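Probable outer membrane protein (Pseudomonas aeruginosa, PDB 3DWO) forms an outer membrane beta barrel of the FadL family that probably carries hydrophobic compounds such as long-chain fatty acids across the outer membrane. Local coordinates at residues 363-366 and 367-370; 124-127 and 128-132; 346-349 and 350-353. All blocks are in the same frame, centred on the assembly; numbering follows the deposited sequence.

Contact 1: residues 363-366 and 367-370; sequences PTHN and ATRD. With C8E ((hydroxyethyloxy)tri(ethyloxy)octane), chain D.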
ATOM      1  N   PRO A 363      -3.896  -3.050  -9.268  1.00 19.47           N
ATOM      2  CA  PRO A 363      -2.820  -2.985 -10.262  1.00 19.00           C
ATOM      3  C   PRO A 363      -2.203  -4.364 -10.502  1.00 20.52           C
ATOM      4  O   PRO A 363      -1.389  -4.546 -11.410  1.00 20.74           O
ATOM      5  CB  PRO A 363      -1.832  -2.009  -9.631  1.00 16.58           C
ATOM      6  CG  PRO A 363      -1.960  -2.334  -8.177  1.00 17.94           C
ATOM      7  CD  PRO A 363      -3.465  -2.446  -7.992  1.00 19.22           C
ATOM      8  N   THR A 364      -2.589  -5.335  -9.679  1.00 20.16           N
ATOM      9  CA  THR A 364      -2.066  -6.690  -9.819  1.00 21.24           C
ATOM     10  C   THR A 364      -2.754  -7.367 -10.999  1.00 22.63           C
ATOM     11  O   THR A 364      -3.799  -6.912 -11.457  1.00 20.51           O
ATOM     12  CB  THR A 364      -2.335  -7.532  -8.550  1.00 21.80           C
ATOM     13  OG1 THR A 364      -3.751  -7.661  -8.350  1.00 19.19           O
ATOM     14  CG2 THR A 364      -1.715  -6.859  -7.311  1.00 21.58           C
ATOM     15  N   HIS A 365      -2.148  -8.430 -11.515  1.00 24.47           N
ATOM     16  CA  HIS A 365      -2.756  -9.179 -12.607  1.00 26.97           C
ATOM     17  C   HIS A 365      -2.438 -10.645 -12.419  1.00 26.62           C
ATOM     18  O   HIS A 365      -1.427 -10.998 -11.803  1.00 26.24           O
ATOM     19  CB  HIS A 365      -2.321  -8.660 -13.995  1.00 30.14           C
ATOM     20  CG  HIS A 365      -0.872  -8.851 -14.322  1.00 31.40           C
ATOM     21  ND1 HIS A 365      -0.445  -9.704 -15.319  1.00 33.92           N
ATOM     22  CD2 HIS A 365       0.239  -8.230 -13.859  1.00 34.37           C
ATOM     23  CE1 HIS A 365       0.864  -9.596 -15.461  1.00 33.33           C
ATOM     24  NE2 HIS A 365       1.304  -8.708 -14.587  1.00 34.39           N
ATOM     25  N   ASN A 366      -3.341 -11.478 -12.928  1.00 24.14           N
ATOM     26  CA  ASN A 366      -3.295 -12.929 -12.819  1.00 24.67           C
ATOM     27  C   ASN A 366      -1.970 -13.653 -12.962  1.00 24.81           C
ATOM     28  O   ASN A 366      -1.667 -14.545 -12.167  1.00 25.94           O
ATOM     29  CB  ASN A 366      -4.300 -13.542 -13.801  1.00 25.05           C
ATOM     30  CG  ASN A 366      -5.732 -13.224 -13.435  1.00 29.54           C
ATOM     31  OD1 ASN A 366      -5.992 -12.516 -12.459  1.00 25.40           O
ATOM     32  ND2 ASN A 366      -6.676 -13.749 -14.217  1.00 30.28           N
ATOM     33  N   ALA A 367      -1.189 -13.293 -13.975  1.00 22.63           N
ATOM     34  CA  ALA A 367       0.083 -13.960 -14.209  1.00 21.58           C
ATOM     35  C   ALA A 367       1.101 -13.783 -13.091  1.00 20.74           C
ATOM     36  O   ALA A 367       1.927 -14.667 -12.857  1.00 19.91           O
ATOM     37  CB  ALA A 367       0.678 -13.481 -15.538  1.00 20.06           C
ATOM     38  N   THR A 368       1.031 -12.663 -12.381  1.00 20.69           N
ATOM     39  CA  THR A 368       2.013 -12.391 -11.330  1.00 21.64           C
ATOM     40  C   THR A 368       1.512 -12.244  -9.888  1.00 21.62           C
ATOM     41  O   THR A 368       2.318 -12.226  -8.954  1.00 22.28           O
ATOM     42  CB  THR A 368       2.807 -11.113 -11.661  1.00 21.86           C
ATOM     43  OG1 THR A 368       1.918  -9.986 -11.652  1.00 22.72           O
ATOM     44  CG2 THR A 368       3.450 -11.218 -13.039  1.00 20.98           C
ATOM     45  N   ARG A 369       0.208 -12.134  -9.686  1.00 20.94           N
ATOM     46  CA  ARG A 369      -0.284 -11.966  -8.324  1.00 20.03           C
ATOM     47  C   ARG A 369       0.161 -13.112  -7.421  1.00 18.91           C
ATOM     48  O   ARG A 369       0.110 -14.282  -7.809  1.00 15.85           O
ATOM     49  CB  ARG A 369      -1.804 -11.852  -8.304  1.00 21.57           C
ATOM     50  CG  ARG A 369      -2.391 -11.475  -6.936  1.00 23.54           C
ATOM     51  CD  ARG A 369      -3.827 -11.029  -7.109  1.00 23.83           C
ATOM     52  NE  ARG A 369      -4.458 -11.873  -8.103  1.00 28.48           N
ATOM     53  CZ  ARG A 369      -5.047 -11.434  -9.208  1.00 24.71           C
ATOM     54  NH1 ARG A 369      -5.109 -10.140  -9.477  1.00 24.11           N
ATOM     55  NH2 ARG A 369      -5.547 -12.308 -10.058  1.00 25.78           N
ATOM     56  N   ASP A 370       0.603 -12.766  -6.216  1.00 16.73           N
ATOM     57  CA  ASP A 370       1.056 -13.763  -5.259  1.00 17.62           C
ATOM     58  C   ASP A 370       0.449 -13.496  -3.882  1.00 15.84           C
ATOM     59  O   ASP A 370      -0.322 -12.559  -3.715  1.00 14.25           O
ATOM     60  CB  ASP A 370       2.588 -13.781  -5.201  1.00 20.22           C
ATOM     61  CG  ASP A 370       3.168 -12.483  -4.695  1.00 22.63           C
ATOM     62  OD1 ASP A 370       2.386 -11.634  -4.215  1.00 25.09           O
ATOM     63  OD2 ASP A 370       4.409 -12.320  -4.763  1.00 27.23           O
TER
HETATM   64  C1  C8E D 454       1.211  -8.760  -6.143  1.00 50.18           C
HETATM   65  C2  C8E D 454       2.289  -8.826  -5.163  1.00 50.76           C
HETATM   66  C3  C8E D 454       3.224  -7.709  -5.184  1.00 49.31           C
HETATM   67  C4  C8E D 454       4.151  -7.907  -4.084  1.00 50.82           C
HETATM   68  C5  C8E D 454       4.781  -6.606  -3.748  1.00 50.43           C
HETATM   69  C6  C8E D 454       5.336  -6.649  -2.408  1.00 51.12           C
HETATM   70  C7  C8E D 454       6.312  -5.578  -2.506  1.00 52.35           C
HETATM   71  C8  C8E D 454       6.325  -4.812  -1.237  1.00 53.78           C
HETATM   72  O9  C8E D 454       7.463  -4.461  -0.463  1.00 51.56           O
HETATM   73  C10 C8E D 454       8.281  -5.492   0.058  1.00 51.76           C
HETATM   74  C11 C8E D 454       9.379  -4.801   0.803  1.00 49.18           C
HETATM   75  O12 C8E D 454      10.548  -4.669  -0.023  1.00 48.77           O
HETATM   76  C13 C8E D 454      11.713  -5.447   0.392  1.00 46.07           C
HETATM   77  C14 C8E D 454      11.994  -6.944   0.046  1.00 47.72           C
HETATM   78  O15 C8E D 454      13.166  -7.605  -0.519  1.00 48.48           O
HETATM   79  C16 C8E D 454      13.110  -7.672  -1.959  1.00 47.91           C
HETATM   80  C17 C8E D 454      12.441  -8.941  -2.520  1.00 45.87           C
HETATM   81  O18 C8E D 454      12.218 -10.134  -1.738  1.00 46.74           O
HETATM   82  C19 C8E D 454      13.318 -11.081  -1.804  1.00 44.79           C
HETATM   83  C20 C8E D 454      13.141 -12.574  -2.268  1.00 45.53           C
HETATM   84  O21 C8E D 454      12.922 -13.591  -1.278  1.00 42.02           O
HETATM   85  O   HOH W   1       0.310  -8.802  -9.716  1.00 23.15           O
HETATM   86  O   HOH W   2      -1.188 -15.440  -9.757  1.00 18.22           O
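The guanidinium group of Arg369 turns back onto Thr364 and Asn366 across a tight turn, in the loop that joins strands 351-360 and 378-388 of the FadL-family barrel. The backbone defines the turn: His365 O accepts from Thr368 N at 3.0 Å and from Arg369 N at 2.9 Å, the i+3 and i+4 amides. The Arg369 chain runs roughly perpendicular to that of Thr364. NH1 meets Thr364 OG1 at 3.0 Å, nearly in the guanidinium plane, and OG1 is also bonded to Thr362. A bend in the arginine chain (chi3 39°) carries the group round to this oxygen. Asn366 instead runs beside Arg369 in the same direction, yet its amide plane stands 75° from the guanidinium. Its OD1 accepts from NH2, although the very short separation makes the exact length doubtful; NH2 also reaches Pro410 O. On another side of the turn, the His365 ring crosses Thr368 obliquely, with CD2 3.3 Å from OG1, while these two side chains bond to Thr332 and Tyr331, respectively. Water 1 joins His365 N to Thr368 OG1. Nearby, Thr364 CG2 touches C1 of the bound detergent at 3.7 Å. Water 2 closes the turn by donating to both Asn366 O and Arg369 O, each 2.6 Å from the water oxygen.

Contact 2: residues 124-127 and 128-132; sequences STWD and PNWKG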
ATOM      1  N   SER A 124       0.702  -8.777   5.326  1.00 17.13           N
ATOM      2  CA  SER A 124       0.131 -10.101   5.194  1.00 18.60           C
ATOM      3  C   SER A 124       1.107 -11.043   5.876  1.00 18.38           C
ATOM      4  O   SER A 124       2.304 -11.005   5.606  1.00 20.10           O
ATOM      5  CB  SER A 124      -0.084 -10.482   3.710  1.00 18.83           C
ATOM      6  OG  SER A 124       1.114 -10.434   2.947  1.00 16.93           O
ATOM      7  N   THR A 125       0.596 -11.869   6.787  1.00 19.27           N
ATOM      8  CA  THR A 125       1.437 -12.814   7.508  1.00 18.35           C
ATOM      9  C   THR A 125       0.812 -14.203   7.478  1.00 19.71           C
ATOM     10  O   THR A 125      -0.177 -14.466   8.160  1.00 20.01           O
ATOM     11  CB  THR A 125       1.651 -12.368   8.983  1.00 20.85           C
ATOM     12  OG1 THR A 125       0.388 -12.261   9.654  1.00 21.71           O
ATOM     13  CG2 THR A 125       2.348 -11.021   9.033  1.00 16.46           C
ATOM     14  N   TRP A 126       1.390 -15.089   6.678  1.00 18.08           N
ATOM     15  CA  TRP A 126       0.878 -16.447   6.563  1.00 19.33           C
ATOM     16  C   TRP A 126       1.614 -17.349   7.539  1.00 21.04           C
ATOM     17  O   TRP A 126       2.782 -17.108   7.859  1.00 20.48           O
ATOM     18  CB  TRP A 126       1.079 -16.984   5.143  1.00 17.46           C
ATOM     19  CG  TRP A 126       0.515 -16.090   4.076  1.00 19.63           C
ATOM     20  CD1 TRP A 126       1.160 -15.074   3.421  1.00 17.62           C
ATOM     21  CD2 TRP A 126      -0.830 -16.099   3.581  1.00 17.58           C
ATOM     22  NE1 TRP A 126       0.294 -14.449   2.547  1.00 19.25           N
ATOM     23  CE2 TRP A 126      -0.932 -15.059   2.627  1.00 18.32           C
ATOM     24  CE3 TRP A 126      -1.959 -16.884   3.853  1.00 19.31           C
ATOM     25  CZ2 TRP A 126      -2.125 -14.783   1.944  1.00 19.62           C
ATOM     26  CZ3 TRP A 126      -3.151 -16.609   3.172  1.00 20.80           C
ATOM     27  CH2 TRP A 126      -3.222 -15.564   2.228  1.00 18.28           C
ATOM     28  N   ASP A 127       0.930 -18.383   8.016  1.00 20.24           N
ATOM     29  CA  ASP A 127       1.543 -19.324   8.936  1.00 22.25           C
ATOM     30  C   ASP A 127       2.839 -19.783   8.262  1.00 21.29           C
ATOM     31  O   ASP A 127       2.831 -20.171   7.100  1.00 23.00           O
ATOM     32  CB  ASP A 127       0.602 -20.504   9.178  1.00 22.14           C
ATOM     33  CG  ASP A 127       1.176 -21.511  10.148  1.00 27.29           C
ATOM     34  OD1 ASP A 127       2.003 -22.354   9.730  1.00 24.05           O
ATOM     35  OD2 ASP A 127       0.805 -21.446  11.340  1.00 30.27           O
ATOM     36  N   PRO A 128       3.965 -19.742   8.987  1.00 22.45           N
ATOM     37  CA  PRO A 128       5.300 -20.129   8.504  1.00 23.47           C
ATOM     38  C   PRO A 128       5.421 -21.469   7.797  1.00 22.30           C
ATOM     39  O   PRO A 128       6.258 -21.635   6.918  1.00 19.42           O
ATOM     40  CB  PRO A 128       6.153 -20.080   9.770  1.00 24.32           C
ATOM     41  CG  PRO A 128       5.481 -19.013  10.574  1.00 25.20           C
ATOM     42  CD  PRO A 128       4.027 -19.369  10.411  1.00 22.75           C
ATOM     43  N   ASN A 129       4.594 -22.432   8.180  1.00 22.17           N
ATOM     44  CA  ASN A 129       4.681 -23.733   7.551  1.00 21.82           C
ATOM     45  C   ASN A 129       3.549 -24.021   6.573  1.00 19.19           C
ATOM     46  O   ASN A 129       3.301 -25.181   6.242  1.00 17.12           O
ATOM     47  CB  ASN A 129       4.741 -24.827   8.619  1.00 25.54           C
ATOM     48  CG  ASN A 129       5.667 -25.957   8.228  1.00 30.99           C
ATOM     49  OD1 ASN A 129       6.857 -25.735   7.964  1.00 34.09           O
ATOM     50  ND2 ASN A 129       5.132 -27.175   8.169  1.00 31.54           N
ATOM     51  N   TRP A 130       2.880 -22.973   6.091  1.00 16.22           N
ATOM     52  CA  TRP A 130       1.778 -23.172   5.157  1.00 15.75           C
ATOM     53  C   TRP A 130       2.261 -23.642   3.782  1.00 14.90           C
ATOM     54  O   TRP A 130       3.433 -23.506   3.440  1.00 14.61           O
ATOM     55  CB  TRP A 130       0.914 -21.897   5.039  1.00 15.96           C
ATOM     56  CG  TRP A 130       1.413 -20.823   4.107  1.00 17.24           C
ATOM     57  CD1 TRP A 130       2.594 -20.131   4.192  1.00 17.19           C
ATOM     58  CD2 TRP A 130       0.707 -20.270   2.990  1.00 16.62           C
ATOM     59  NE1 TRP A 130       2.659 -19.182   3.202  1.00 15.91           N
ATOM     60  CE2 TRP A 130       1.514 -19.245   2.449  1.00 17.40           C
ATOM     61  CE3 TRP A 130      -0.533 -20.540   2.393  1.00 17.24           C
ATOM     62  CZ2 TRP A 130       1.123 -18.486   1.336  1.00 18.60           C
ATOM     63  CZ3 TRP A 130      -0.923 -19.787   1.286  1.00 18.87           C
ATOM     64  CH2 TRP A 130      -0.094 -18.771   0.770  1.00 17.50           C
ATOM     65  N   LYS A 131       1.340 -24.202   3.006  1.00 15.85           N
ATOM     66  CA  LYS A 131       1.639 -24.753   1.690  1.00 16.85           C
ATOM     67  C   LYS A 131       2.236 -23.768   0.691  1.00 16.74           C
ATOM     68  O   LYS A 131       2.864 -24.177  -0.283  1.00 16.62           O
ATOM     69  CB  LYS A 131       0.379 -25.373   1.093  1.00 16.59           C
ATOM     70  CG  LYS A 131      -0.696 -24.361   0.706  1.00 16.67           C
ATOM     71  CD  LYS A 131      -1.940 -25.069   0.148  1.00 22.24           C
ATOM     72  CE  LYS A 131      -2.666 -25.864   1.229  1.00 19.10           C
ATOM     73  NZ  LYS A 131      -3.858 -26.582   0.695  1.00 21.36           N
ATOM     74  N   GLY A 132       2.020 -22.480   0.918  1.00 16.75           N
ATOM     75  CA  GLY A 132       2.572 -21.479   0.022  1.00 17.88           C
ATOM     76  C   GLY A 132       3.806 -20.793   0.586  1.00 18.35           C
ATOM     77  O   GLY A 132       4.182 -19.721   0.113  1.00 19.47           O
TER
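Asp127, Trp130 and Trp126 carry this local contact, a type I beta turn from Asp127 to Trp130 that follows strand 110-125 and brings two indoles together. The turn bond runs from Trp130 N to Asp127 O at 3.0 Å. Asp127 adds a second, side-chain bond. A chi1 of -179°, which sets CG opposite the backbone N, brings the carboxylate over the turn, where OD1 accepts from Asn129 N at 3.0 Å, on the anti side and out of the carboxylate plane. This closure of side-chain oxygen onto the amide two residues later is an Asx turn. OD1 is also bonded to Asn86 ND2, so more than one donor holds the carboxylate.

The indoles form an offset stack: the five-membered ring of Trp126 lies against the six-membered ring of Trp130, centroids 4.4 Å apart and planes only 12° from parallel. Trp126 CB makes a CH-pi contact with the five-membered ring of Trp130, 3.5 Å from its centroid and over the face. On the opposite face of Trp130 lies Gly132 N, 3.3 Å above the ring plane, so the indole is sandwiched between residues flanking the turn, Trp126 before it and Gly132 after it. Both indole nitrogens are satisfied beyond it, Trp126 NE1 by Pro371 O and Trp130 NE1 by Ala136 O. Around the pair, Trp126 packs on Ile56 and Tyr58 of strand 44-63, Tyr58 meets Trp130 edge-to-face, and Trp126 pairs through its backbone with Val137, just ahead of strand 138-153.

Contact 3: residues 346-349 and 350-353; sequences KVTD and QWTM. With C8E ((hydroxyethyloxy)tri(ethyloxy)octane), chain J.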
ATOM      1  N   LYS A 346     -26.038  18.812   5.151  1.00 46.14           N
ATOM      2  CA  LYS A 346     -26.178  19.446   6.454  1.00 47.48           C
ATOM      3  C   LYS A 346     -27.610  19.255   6.936  1.00 47.83           C
ATOM      4  O   LYS A 346     -28.551  19.793   6.354  1.00 48.36           O
ATOM      5  CB  LYS A 346     -25.848  20.935   6.352  1.00 48.02           C
ATOM      6  CG  LYS A 346     -24.434  21.203   5.869  1.00 49.87           C
ATOM      7  CD  LYS A 346     -24.239  22.651   5.457  1.00 50.98           C
ATOM      8  CE  LYS A 346     -22.861  22.858   4.844  1.00 52.01           C
ATOM      9  NZ  LYS A 346     -22.681  24.243   4.324  1.00 53.74           N
ATOM     10  N   VAL A 347     -27.768  18.472   7.995  1.00 48.22           N
ATOM     11  CA  VAL A 347     -29.084  18.202   8.557  1.00 49.04           C
ATOM     12  C   VAL A 347     -29.547  19.393   9.383  1.00 49.48           C
ATOM     13  O   VAL A 347     -30.700  19.811   9.303  1.00 49.55           O
ATOM     14  CB  VAL A 347     -29.046  16.955   9.454  1.00 49.62           C
ATOM     15  CG1 VAL A 347     -30.447  16.614   9.932  1.00 49.18           C
ATOM     16  CG2 VAL A 347     -28.436  15.794   8.690  1.00 49.95           C
ATOM     17  N   THR A 348     -28.631  19.927  10.184  1.00 49.50           N
ATOM     18  CA  THR A 348     -28.900  21.080  11.029  1.00 48.75           C
ATOM     19  C   THR A 348     -27.648  21.943  10.982  1.00 50.04           C
ATOM     20  O   THR A 348     -26.772  21.729  10.144  1.00 49.46           O
ATOM     21  CB  THR A 348     -29.156  20.670  12.492  1.00 48.31           C
ATOM     22  OG1 THR A 348     -27.931  20.219  13.082  1.00 46.48           O
ATOM     23  CG2 THR A 348     -30.186  19.549  12.562  1.00 46.79           C
ATOM     24  N   ASP A 349     -27.557  22.917  11.878  1.00 51.43           N
ATOM     25  CA  ASP A 349     -26.388  23.780  11.915  1.00 52.24           C
ATOM     26  C   ASP A 349     -25.263  23.056  12.638  1.00 51.75           C
ATOM     27  O   ASP A 349     -24.098  23.433  12.529  1.00 51.54           O
ATOM     28  CB  ASP A 349     -26.716  25.089  12.633  1.00 54.88           C
ATOM     29  CG  ASP A 349     -27.829  25.858  11.952  1.00 58.37           C
ATOM     30  OD1 ASP A 349     -27.735  26.080  10.726  1.00 61.02           O
ATOM     31  OD2 ASP A 349     -28.795  26.249  12.639  1.00 60.29           O
ATOM     32  N   GLN A 350     -25.625  22.008  13.371  1.00 51.30           N
ATOM     33  CA  GLN A 350     -24.663  21.215  14.128  1.00 51.39           C
ATOM     34  C   GLN A 350     -24.293  19.941  13.374  1.00 49.90           C
ATOM     35  O   GLN A 350     -23.117  19.665  13.143  1.00 50.05           O
ATOM     36  CB  GLN A 350     -25.250  20.812  15.485  1.00 54.34           C
ATOM     37  CG  GLN A 350     -25.862  21.943  16.299  1.00 58.03           C
ATOM     38  CD  GLN A 350     -24.837  22.943  16.777  1.00 60.49           C
ATOM     39  OE1 GLN A 350     -24.277  23.704  15.986  1.00 62.91           O
ATOM     40  NE2 GLN A 350     -24.575  22.941  18.082  1.00 61.80           N
ATOM     41  N   TRP A 351     -25.313  19.174  12.995  1.00 48.23           N
ATOM     42  CA  TRP A 351     -25.127  17.905  12.299  1.00 46.40           C
ATOM     43  C   TRP A 351     -25.020  17.938  10.785  1.00 45.81           C
ATOM     44  O   TRP A 351     -25.674  18.728  10.108  1.00 46.39           O
ATOM     45  CB  TRP A 351     -26.247  16.931  12.670  1.00 44.95           C
ATOM     46  CG  TRP A 351     -26.152  16.425  14.063  1.00 45.30           C
ATOM     47  CD1 TRP A 351     -26.813  16.898  15.159  1.00 45.05           C
ATOM     48  CD2 TRP A 351     -25.291  15.379  14.532  1.00 45.16           C
ATOM     49  NE1 TRP A 351     -26.416  16.213  16.282  1.00 44.89           N
ATOM     50  CE2 TRP A 351     -25.482  15.277  15.924  1.00 45.20           C
ATOM     51  CE3 TRP A 351     -24.377  14.522  13.906  1.00 44.44           C
ATOM     52  CZ2 TRP A 351     -24.789  14.352  16.707  1.00 45.65           C
ATOM     53  CZ3 TRP A 351     -23.687  13.604  14.683  1.00 45.71           C
ATOM     54  CH2 TRP A 351     -23.898  13.526  16.071  1.00 46.52           C
ATOM     55  N   THR A 352     -24.183  17.046  10.267  1.00 44.28           N
ATOM     56  CA  THR A 352     -23.982  16.895   8.837  1.00 43.51           C
ATOM     57  C   THR A 352     -23.800  15.404   8.574  1.00 42.50           C
ATOM     58  O   THR A 352     -23.153  14.702   9.353  1.00 42.08           O
ATOM     59  CB  THR A 352     -22.743  17.672   8.350  1.00 44.51           C
ATOM     60  OG1 THR A 352     -22.453  17.309   6.993  1.00 45.63           O
ATOM     61  CG2 THR A 352     -21.550  17.365   9.220  1.00 46.69           C
ATOM     62  N   MET A 353     -24.401  14.920   7.493  1.00 41.05           N
ATOM     63  CA  MET A 353     -24.314  13.511   7.129  1.00 39.95           C
ATOM     64  C   MET A 353     -23.567  13.324   5.822  1.00 37.70           C
ATOM     65  O   MET A 353     -23.688  14.142   4.910  1.00 36.92           O
ATOM     66  CB  MET A 353     -25.711  12.910   6.988  1.00 43.22           C
ATOM     67  CG  MET A 353     -26.391  12.601   8.300  1.00 49.60           C
ATOM     68  SD  MET A 353     -28.018  11.872   8.026  1.00 58.50           S
ATOM     69  CE  MET A 353     -28.963  12.652   9.340  1.00 57.58           C
TER
HETATM   70  C1  C8E J 460     -25.288   8.166  10.780  1.00 70.96           C
HETATM   71  C2  C8E J 460     -24.586   8.452   9.538  1.00 72.04           C
HETATM   72  C3  C8E J 460     -25.187   7.866   8.342  1.00 72.22           C
HETATM   73  C4  C8E J 460     -25.671   8.963   7.521  1.00 72.59           C
HETATM   74  C5  C8E J 460     -25.654   8.543   6.097  1.00 72.62           C
HETATM   75  C6  C8E J 460     -26.987   8.649   5.534  1.00 72.71           C
HETATM   76  C7  C8E J 460     -26.655   8.767   4.127  1.00 73.00           C
HETATM   77  C8  C8E J 460     -27.805   8.289   3.336  1.00 73.55           C
HETATM   78  O9  C8E J 460     -27.836   7.190   2.437  1.00 74.01           O
HETATM   79  C10 C8E J 460     -26.978   7.186   1.310  1.00 74.01           C
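Two successive amides, Val347 N and Thr348 N, share one acceptor, Trp351 O, and reach it from the same face of its carbonyl plane. The bond from Thr348 N is longer, at 3.2 Å, but almost straight (175°); that from Val347 N is 3.0 Å and clearly bent (131°). Two residues thus stand opposite one, which defines a classic beta bulge. Next to it, Lys346 and Thr352 form an antiparallel non-hydrogen-bonded pair, CA atoms 4.1 Å apart, with both side chains on the same face.

Thr348 OG1 holds the turn from within, lying between the backbone N and carbonyl carbon (chi1 71°). Gln350 N donates to Thr348 OG1 at 2.9 Å, closing an ST turn. Trp351 N donates to the same Thr348 OG1 at 2.8 Å. Val347 CG2 presses on Met353 CE more tightly than normal packing, so the exact separation is doubtful. Met353 SD also lies 3.8 Å from C4 of a bound detergent molecule, consistent with a surface facing the membrane's apolar chains. The ring of Trp351 meets Tyr387 on the adjacent strand 378-388. A short, bulged hairpin between strands 336-346 and 351-360 is the result, of the kind that links neighbouring strands in outer membrane beta barrels.

How the contacts relate
Along the chain, contact 2 comes first, then contact 3, then contact 1. Contacts 1 and 2 are neighbours, their centres 19 Å apart and nearest atoms about 6 Å apart without touching; residues just after contact 1 bridge the gap, since Pro371 O and Arg372 O accept from side chains of segment 124-127. Contact 3 is remote, with centres 44 Å from contact 1 and 48 Å from contact 2. Strand 351-360 spans much of that separation: contact 3 lies at its start and contact 1 in the loop after its end. Contact 3 reverses adjacent strands far toward one end of the barrel, 34 Å from the chain centre; contacts 1 and 2 tie loops together nearer the middle.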